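Local coordinates for protein nucleoside phosphorylase, putative (PDB 3BJE) that acts as a homodimeric uridine phosphorylase, splitting uridine with phosphate into uracil and ribose 1-phosphate, at residues A[144-149]-A[333-338]. Sequence-based numbering, arbitrary orientation.
With R1P (1-O-phosphono-alpha-D-ribofuranose), chain C; URA (uracil), chain D.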
loop_
_atom_site.group_PDB
_atom_site.type_symbol
_atom_site.label_atom_id
_atom_site.label_comp_id
_atom_site.label_asym_id
_atom_site.label_seq_id
_atom_site.Cartn_x
_atom_site.Cartn_y
_atom_site.Cartn_z
ATOM N N ILE A 144 1.506 15.970 9.531
ATOM C CA ILE A 144 2.383 16.293 8.418
ATOM C C ILE A 144 3.210 15.093 7.999
ATOM O O ILE A 144 3.915 14.507 8.794
ATOM C CB ILE A 144 3.326 17.475 8.743
ATOM C CG1 ILE A 144 2.510 18.678 9.238
ATOM C CG2 ILE A 144 4.187 17.874 7.486
ATOM C CD1 ILE A 144 3.358 19.854 9.689
ATOM N N ARG A 145 3.121 14.761 6.720
ATOM C CA ARG A 145 3.985 13.753 6.128
ATOM C C ARG A 145 5.325 14.370 5.785
ATOM O O ARG A 145 5.373 15.424 5.173
ATOM C CB ARG A 145 3.338 13.188 4.869
ATOM C CG ARG A 145 4.296 12.428 3.973
ATOM C CD ARG A 145 3.561 11.600 2.943
ATOM N NE ARG A 145 4.425 11.254 1.804
ATOM C CZ ARG A 145 5.494 10.458 1.872
ATOM N NH1 ARG A 145 6.204 10.248 0.776
ATOM N NH2 ARG A 145 5.865 9.866 3.019
ATOM N N LEU A 146 6.396 13.719 6.211
ATOM C CA LEU A 146 7.755 14.062 5.777
ATOM C C LEU A 146 8.289 12.841 5.040
ATOM O O LEU A 146 8.560 11.801 5.644
ATOM C CB LEU A 146 8.673 14.443 6.946
ATOM C CG LEU A 146 10.158 14.646 6.585
ATOM C CD1 LEU A 146 10.377 15.639 5.418
ATOM C CD2 LEU A 146 10.959 15.084 7.799
ATOM N N GLY A 147 8.386 12.962 3.714
ATOM C CA GLY A 147 8.674 11.821 2.886
ATOM C C GLY A 147 9.768 12.032 1.876
ATOM O O GLY A 147 10.551 12.983 1.968
ATOM N N THR A 148 9.855 11.096 0.938
ATOM C CA THR A 148 10.727 11.231 -0.221
ATOM C C THR A 148 9.838 11.183 -1.443
ATOM O O THR A 148 8.714 10.719 -1.375
ATOM C CB THR A 148 11.797 10.121 -0.296
ATOM O OG1 THR A 148 11.175 8.830 -0.397
ATOM C CG2 THR A 148 12.742 10.199 0.925
ATOM N N CYS A 149 10.331 11.681 -2.563
ATOM C CA CYS A 149 9.487 11.714 -3.757
ATOM C C CYS A 149 10.285 11.851 -5.032
ATOM O O CYS A 149 11.513 12.059 -5.008
ATOM C CB CYS A 149 8.515 12.894 -3.652
ATOM S SG CYS A 149 9.374 14.513 -3.729
ATOM N N ALA A 333 21.740 14.192 4.876
ATOM C CA ALA A 333 21.962 15.583 5.282
ATOM C C ALA A 333 20.735 16.455 5.024
ATOM O O ALA A 333 20.359 17.289 5.858
ATOM C CB ALA A 333 23.180 16.155 4.560
ATOM N N ALA A 334 20.119 16.269 3.861
ATOM C CA ALA A 334 18.904 16.998 3.526
ATOM C C ALA A 334 17.782 16.621 4.482
ATOM O O ALA A 334 17.056 17.488 4.964
ATOM C CB ALA A 334 18.494 16.732 2.070
ATOM N N MET A 335 17.665 15.328 4.778
ATOM C CA MET A 335 16.602 14.853 5.654
ATOM C C MET A 335 16.774 15.412 7.066
ATOM O O MET A 335 15.789 15.749 7.707
ATOM C CB MET A 335 16.544 13.321 5.668
ATOM C CG MET A 335 15.289 12.745 6.313
ATOM S SD MET A 335 13.732 13.315 5.579
ATOM C CE MET A 335 13.719 12.448 4.000
ATOM N N LYS A 336 18.016 15.560 7.537
ATOM C CA LYS A 336 18.249 16.149 8.857
ATOM C C LYS A 336 17.730 17.593 8.921
ATOM O O LYS A 336 17.077 17.972 9.886
ATOM C CB LYS A 336 19.731 16.061 9.250
ATOM C CG LYS A 336 20.161 14.633 9.550
ATOM C CD LYS A 336 21.582 14.525 10.067
ATOM C CE LYS A 336 22.149 13.111 9.829
ATOM N NZ LYS A 336 21.213 12.012 10.231
ATOM N N ARG A 337 17.975 18.376 7.874
ATOM C CA ARG A 337 17.469 19.756 7.828
ATOM C C ARG A 337 15.950 19.765 7.809
ATOM O O ARG A 337 15.312 20.565 8.474
ATOM C CB ARG A 337 17.975 20.495 6.588
ATOM C CG ARG A 337 19.475 20.704 6.556
ATOM C CD ARG A 337 19.856 21.624 5.406
ATOM N NE ARG A 337 19.728 20.957 4.111
ATOM C CZ ARG A 337 20.696 20.262 3.518
ATOM N NH1 ARG A 337 21.901 20.126 4.066
ATOM N NH2 ARG A 337 20.459 19.702 2.341
ATOM N N CYS A 338 15.369 18.870 7.020
ATOM C CA CYS A 338 13.934 18.879 6.804
ATOM C C CYS A 338 13.180 18.367 8.025
ATOM O O CYS A 338 12.056 18.801 8.273
ATOM C CB CYS A 338 13.579 18.072 5.559
ATOM S SG CYS A 338 14.189 18.887 4.061
HETATM C C5 R1P C . 8.660 4.533 -2.197
HETATM O O5 R1P C . 10.078 4.339 -2.305
HETATM C C4 R1P C . 8.313 5.227 -0.894
HETATM O O4 R1P C . 9.104 6.412 -0.699
HETATM C C1 R1P C . 8.265 7.566 -0.578
HETATM C C2 R1P C . 6.968 7.142 -1.288
HETATM O O2 R1P C . 5.794 7.948 -1.037
HETATM C C3 R1P C . 6.862 5.677 -0.856
HETATM O O3 R1P C . 6.372 5.532 0.487
HETATM O O1 R1P C . 8.092 8.025 0.805
HETATM P P R1P C . 8.839 7.512 2.144
HETATM O O1P R1P C . 8.313 6.070 2.199
HETATM O O2P R1P C . 8.284 8.410 3.236
HETATM O O3P R1P C . 10.320 7.563 1.954
HETATM N N1 URA D . 9.213 7.981 -4.047
HETATM C C2 URA D . 8.293 7.789 -5.018
HETATM O O2 URA D . 7.125 7.360 -4.752
HETATM N N3 URA D . 8.609 8.030 -6.280
HETATM C C4 URA D . 9.837 8.461 -6.625
HETATM O O4 URA D . 10.072 8.676 -7.826
HETATM C C5 URA D . 10.798 8.650 -5.650
HETATM C C6 URA D . 10.451 8.395 -4.337
#
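Leu-146 overlaps the bent side chain of Met-335, the two running antiparallel alongside each other, with CG of Leu-146 3.9 Å from SD of Met-335. Both leucine methyls reach Cys-338: CD1 rests 4.0 Å from its CB, while CD2 lies 3.9 Å from its carbonyl oxygen. Met-335 leaves the helix with CG anti to its backbone nitrogen (chi1 -168°), then folds at chi2 and chi3, which carries the methyl along the strand beyond the leucine. There CE sits 3.8 Å from Gly-147 O and also meets CG2 of Thr-148, the methionine lying nearly perpendicular to the threonine side chain. No hydrogen bond joins strand to helix; the two run nearly antiparallel, and the contact is buried van der Waals packing. Ile-339 and Ile-342, farther along helix 329-348, extend the packing around Leu-146.

On the opposite side of the strand Arg-145 reaches into the pocket. Extended from CG to NE, it presents the edge of its guanidinium to ribose 1-phosphate: NH2 donates to O2P at 2.8 Å, nearly straight at 170°, and NH1 donates to O1 at 2.9 Å. CA of Gly-147 lies over one guanidinium face, toward its rim, where the lack of a side chain makes room for the arginine. Salt bridges to Glu-292 and Glu-294 further fix its rotation. Thr-148 divides its branches, CG2 against the methionine methyl and OG1 donating to O3P at 2.8 Å. His-34 and Arg-74 of the second subunit also hydrogen-bond the ligand, which places the pocket at the dimer interface. A strand backed by the C-terminal helix through Leu-146, with Arg-145 and Thr-148 binding the phosphate and Gly-147 between them, is characteristic of the active site in the nucleoside phosphorylase (PNP/UDP) fold.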